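PDB 5IX8: putative sugar ABC transport system, substrate-binding protein from Bordetella parapertussis, which probably binds a sugar or related solute in the periplasm and hands it to an ABC transporter. Local coordinates for residues 145-150 with 174-179; 120-125 with 156-161. One frame throughout, in Å; residues are numbered along the deposited sequence. Where two conformers were deposited one is given.

Contact 1. Residues 145-150 with 174-179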
# COMPACT_ATOMS: atom_id res chain seq x y z
N VAL A 145 -19.17 3.53 -3.82
CA VAL A 145 -17.94 2.75 -3.86
C VAL A 145 -17.15 3.14 -5.10
O VAL A 145 -17.64 2.98 -6.23
CB VAL A 145 -18.21 1.24 -3.83
CG1 VAL A 145 -16.89 0.47 -3.97
CG2 VAL A 145 -18.97 0.82 -2.52
N VAL A 146 -15.94 3.65 -4.90
CA VAL A 146 -14.99 3.98 -5.97
C VAL A 146 -13.84 3.02 -5.71
O VAL A 146 -12.99 3.32 -4.85
CB VAL A 146 -14.54 5.46 -5.93
CG1 VAL A 146 -13.45 5.76 -6.98
CG2 VAL A 146 -15.71 6.40 -6.16
N PRO A 147 -13.79 1.85 -6.35
CA PRO A 147 -12.98 0.74 -5.85
C PRO A 147 -11.54 0.74 -6.29
O PRO A 147 -10.76 -0.08 -5.78
CB PRO A 147 -13.67 -0.49 -6.45
CG PRO A 147 -14.17 0.00 -7.76
CD PRO A 147 -14.74 1.39 -7.39
N GLY A 148 -11.17 1.58 -7.23
CA GLY A 148 -9.84 1.55 -7.76
C GLY A 148 -9.79 0.84 -9.10
O GLY A 148 -10.80 0.63 -9.78
N ALA A 149 -8.56 0.50 -9.49
CA ALA A 149 -8.29 -0.10 -10.78
C ALA A 149 -8.51 -1.61 -10.72
O ALA A 149 -8.42 -2.23 -9.65
CB ALA A 149 -6.87 0.18 -11.21
N ALA A 150 -8.78 -2.20 -11.90
CA ALA A 150 -8.77 -3.65 -12.06
C ALA A 150 -7.34 -4.16 -12.31
O ALA A 150 -6.43 -3.39 -12.62
CB ALA A 150 -9.67 -4.06 -13.21
N THR A 174 -23.23 1.11 -3.42
CA THR A 174 -23.38 1.06 -4.88
C THR A 174 -22.55 -0.11 -5.40
O THR A 174 -21.62 -0.55 -4.73
CB THR A 174 -22.88 2.33 -5.57
OG1 THR A 174 -21.45 2.41 -5.40
CG2 THR A 174 -23.54 3.59 -5.03
N PRO A 175 -22.85 -0.62 -6.59
CA PRO A 175 -21.90 -1.57 -7.21
C PRO A 175 -20.57 -0.89 -7.47
O PRO A 175 -20.45 0.33 -7.41
CB PRO A 175 -22.58 -1.97 -8.52
CG PRO A 175 -23.64 -1.01 -8.74
CD PRO A 175 -24.04 -0.40 -7.42
N ALA A 176 -19.56 -1.69 -7.76
CA ALA A 176 -18.20 -1.18 -7.89
C ALA A 176 -17.71 -1.37 -9.32
O ALA A 176 -17.69 -2.50 -9.82
CB ALA A 176 -17.27 -1.88 -6.91
N ALA A 177 -17.30 -0.29 -9.95
CA ALA A 177 -16.77 -0.35 -11.32
C ALA A 177 -15.24 -0.19 -11.21
O ALA A 177 -14.75 0.89 -10.87
CB ALA A 177 -17.40 0.73 -12.20
N PHE A 178 -14.50 -1.23 -11.55
CA PHE A 178 -13.05 -1.23 -11.42
C PHE A 178 -12.46 -0.69 -12.72
O PHE A 178 -12.58 -1.32 -13.77
CB PHE A 178 -12.52 -2.64 -11.15
CG PHE A 178 -12.81 -3.16 -9.75
CD1 PHE A 178 -14.08 -3.64 -9.41
CD2 PHE A 178 -11.81 -3.16 -8.77
CE1 PHE A 178 -14.34 -4.10 -8.11
CE2 PHE A 178 -12.05 -3.65 -7.50
CZ PHE A 178 -13.32 -4.11 -7.15
N ARG A 179 -11.87 0.51 -12.66
CA ARG A 179 -11.43 1.20 -13.86
C ARG A 179 -10.51 2.33 -13.45
O ARG A 179 -10.49 2.75 -12.29
CB ARG A 179 -12.62 1.77 -14.64
CG ARG A 179 -13.35 2.78 -13.74
CD ARG A 179 -14.64 3.25 -14.28
NE ARG A 179 -14.37 4.17 -15.36
CZ ARG A 179 -15.12 5.23 -15.65
NH1 ARG A 179 -14.79 5.95 -16.69
NH2 ARG A 179 -16.18 5.53 -14.92
O HOH W 1 -17.90 2.36 -8.86
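Pro-147 lies on Phe-178 where two neighbouring loops run side by side, each leaving the C-terminal end of a parallel strand, 142-145 and the edge strand 172-173, in one lobe of a periplasmic binding protein fold. The apolar part is a CH-pi contact: Pro-147 CB stands 3.8 Å from the centroid of the Phe-178 ring, over one face and displaced toward the rim. Phe-178 CG is anti to its own carbonyl carbon (chi1 -73°), which turns the ring back along its own loop toward the proline. Ala-176 CB fills in beside the proline, 3.7 Å from Pro-147 CG and 3.8 Å from Val-145 CG1, while Ala-150 CB rests on Phe-178 CB.

Polar links sit toward the two ends. Val-145 N donates to Thr-174 OG1 (3.0 Å, 161° at the hydrogen), and that hydroxyl in turn donates a hydrogen bond to Pro-175 O within its own loop. Beyond the aromatic, Arg-179 N reaches Gly-148 O over 3.1 Å with a more bent 143°; the same oxygen also takes a CA-H...O contact from Phe-178. Between these, a water donates to Val-145 O and accepts from Ala-177 N.

Proline has no backbone N-H to offer. The middle of this pairing is held by carbon contacts and one water, and direct hydrogen bonds join the loops only at Val-145 and Gly-148.

Contact 2. Residues 120-125 with 156-161. With SO4 (sulfate ion), chain C.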
# COMPACT_ATOMS: atom_id res chain seq x y z
N GLN A 120 0.85 -5.61 4.00
CA GLN A 120 -0.25 -5.62 4.95
C GLN A 120 -1.38 -6.45 4.36
O GLN A 120 -1.37 -6.78 3.18
CB GLN A 120 -0.78 -4.22 5.30
CG GLN A 120 0.09 -3.43 6.25
CD GLN A 120 -0.55 -2.10 6.63
OE1 GLN A 120 -1.02 -1.37 5.79
NE2 GLN A 120 -0.59 -1.80 7.91
N ASP A 121 -2.37 -6.74 5.20
CA ASP A 121 -3.51 -7.57 4.81
C ASP A 121 -4.55 -6.65 4.16
O ASP A 121 -5.28 -5.94 4.85
CB ASP A 121 -4.08 -8.27 6.04
CG ASP A 121 -5.17 -9.24 5.73
OD1 ASP A 121 -5.88 -9.07 4.71
OD2 ASP A 121 -5.33 -10.20 6.52
N ASP A 122 -4.65 -6.68 2.83
CA ASP A 122 -5.54 -5.77 2.13
C ASP A 122 -7.01 -6.02 2.44
O ASP A 122 -7.79 -5.07 2.60
CB ASP A 122 -5.27 -5.83 0.63
CG ASP A 122 -3.95 -5.15 0.27
OD1 ASP A 122 -3.83 -3.89 0.38
OD2 ASP A 122 -2.99 -5.88 -0.05
N THR A 123 -7.42 -7.28 2.62
CA THR A 123 -8.80 -7.52 3.04
C THR A 123 -9.09 -6.85 4.38
O THR A 123 -10.19 -6.28 4.57
CB THR A 123 -9.08 -9.02 3.12
OG1 THR A 123 -8.78 -9.62 1.86
CG2 THR A 123 -10.55 -9.24 3.47
N LEU A 124 -8.13 -6.89 5.31
CA LEU A 124 -8.38 -6.34 6.64
C LEU A 124 -8.36 -4.81 6.62
O LEU A 124 -9.07 -4.17 7.42
CB LEU A 124 -7.36 -6.90 7.62
CG LEU A 124 -7.52 -6.51 9.09
CD1 LEU A 124 -8.92 -6.80 9.63
CD2 LEU A 124 -6.49 -7.31 9.87
N ILE A 125 -7.60 -4.21 5.70
CA ILE A 125 -7.71 -2.77 5.50
C ILE A 125 -9.16 -2.40 5.17
O ILE A 125 -9.72 -1.46 5.73
CB ILE A 125 -6.74 -2.32 4.38
CG1 ILE A 125 -5.30 -2.36 4.90
CG2 ILE A 125 -7.12 -0.92 3.90
CD1 ILE A 125 -4.28 -1.96 3.86
N ARG A 156 -9.32 -5.03 -5.12
CA ARG A 156 -10.46 -5.93 -4.97
C ARG A 156 -10.53 -6.48 -3.55
O ARG A 156 -11.62 -6.59 -2.97
CB ARG A 156 -10.38 -7.06 -6.00
CG ARG A 156 -11.69 -7.86 -6.04
CD ARG A 156 -11.60 -9.16 -6.82
NE ARG A 156 -10.93 -10.18 -6.04
CZ ARG A 156 -9.66 -10.58 -6.24
NH1 ARG A 156 -8.97 -10.14 -7.29
NH2 ARG A 156 -9.12 -11.48 -5.42
N LEU A 157 -9.37 -6.85 -2.97
CA LEU A 157 -9.36 -7.35 -1.60
C LEU A 157 -9.89 -6.30 -0.63
O LEU A 157 -10.70 -6.61 0.25
CB LEU A 157 -7.95 -7.80 -1.18
CG LEU A 157 -7.36 -8.95 -2.02
CD1 LEU A 157 -5.92 -9.20 -1.60
CD2 LEU A 157 -8.15 -10.25 -1.87
N ARG A 158 -9.46 -5.05 -0.79
CA ARG A 158 -9.96 -3.98 0.07
C ARG A 158 -11.46 -3.81 -0.08
O ARG A 158 -12.18 -3.64 0.91
CB ARG A 158 -9.27 -2.67 -0.23
CG ARG A 158 -7.78 -2.76 0.13
CD ARG A 158 -7.01 -1.47 -0.16
NE ARG A 158 -5.61 -1.71 0.12
CZ ARG A 158 -4.67 -0.78 0.26
NH1 ARG A 158 -4.98 0.52 0.19
NH2 ARG A 158 -3.42 -1.16 0.49
N TYR A 159 -11.94 -3.83 -1.33
CA TYR A 159 -13.38 -3.75 -1.57
C TYR A 159 -14.12 -4.90 -0.91
O TYR A 159 -15.15 -4.70 -0.26
CB TYR A 159 -13.63 -3.73 -3.08
CG TYR A 159 -15.06 -3.94 -3.45
CD1 TYR A 159 -16.05 -3.04 -3.06
CD2 TYR A 159 -15.43 -5.05 -4.22
CE1 TYR A 159 -17.37 -3.26 -3.42
CE2 TYR A 159 -16.75 -5.25 -4.60
CZ TYR A 159 -17.71 -4.35 -4.20
OH TYR A 159 -19.03 -4.57 -4.57
N GLU A 160 -13.61 -6.12 -1.06
CA GLU A 160 -14.27 -7.28 -0.46
C GLU A 160 -14.37 -7.16 1.06
O GLU A 160 -15.42 -7.46 1.65
CB GLU A 160 -13.53 -8.57 -0.86
CG GLU A 160 -13.82 -8.96 -2.32
CD GLU A 160 -12.86 -10.00 -2.86
OE1 GLU A 160 -11.99 -10.48 -2.09
OE2 GLU A 160 -12.97 -10.34 -4.05
N GLY A 161 -13.28 -6.75 1.72
CA GLY A 161 -13.33 -6.61 3.17
C GLY A 161 -14.28 -5.52 3.62
O GLY A 161 -15.05 -5.72 4.57
S SO4 C . -8.96 -7.60 -10.01
O1 SO4 C . -9.65 -8.83 -9.65
O2 SO4 C . -7.54 -7.64 -9.68
O3 SO4 C . -9.58 -6.44 -9.34
O4 SO4 C . -9.13 -7.39 -11.45
O HOH W 2 -10.88 -10.85 0.48
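Asp-122 and Arg-158 form a side-on salt bridge between helices 122-135 and 154-168 of a periplasmic binding protein fold, the first helix beginning just after strand 116-119, which belongs to the sheet of the other lobe, where the chain passes between lobes. Both nitrogens on one edge of the guanidinium, NE and NH2, converge on a single carboxylate oxygen, OD1 of Asp-122, each at 2.8 Å. The two flat groups are nearly coplanar, 27° apart. NH2 meets OD1 almost head-on along the C-O bond, whereas NE arrives on the anti side. Arg-158 is extended from CG to NE, which carries the guanidinium out to the carboxylate of Asp-122. Ile-125 CD1 covers one guanidinium face from 3.5 Å above the plane, offset toward the rim. Second partners, Glu-252 on NH2 and the carbonyl of Pro-207 on NH1, fix the rotation of this buried group and probably help offset its charge.

Thr-123 and Leu-157 cross at about a right angle, Thr-123 OG1 lying 3.6 Å from Leu-157 CB. A water joins the same hydroxyl to Glu-160 OE1. Glu-160 OE2 accepts from NE of Arg-156 in a salt bridge within the helix; the arginine chain bends at chi3 (78°) and offers NH1 to a sulfate, probably from the crystallisation liquor.

Asp-121 caps the first helix, its OD1 accepting from Leu-124 N. Between these segments the backbones come closest at Thr-123 and Gly-161, where glycine has no side chain to hold them apart: Gly-161 CA lies 3.5 Å from Thr-123 O.

Overall arrangement
Both contacts use the region of helix 154-168: contact 1 joins the loop that leads into it to the loop after strand 172-173, and contact 2 packs the helix itself against 122-135. Tyr-159, on the helix, connects them, its ring touching Val-145, Ala-176 and Phe-178. Contact 1 is partly buried, with several residues at the surface, and relies on backbone groups, a hydroxyl and a proline laid on an aromatic ring, with small apolar side chains beside it. Contact 2 is buried and nearer the centre of the chain, and there full charges are paired directly. The pair serves as an example: the contact at the edge of its sheet uses few, mostly backbone, polar links, while the buried arginine meets several acceptors.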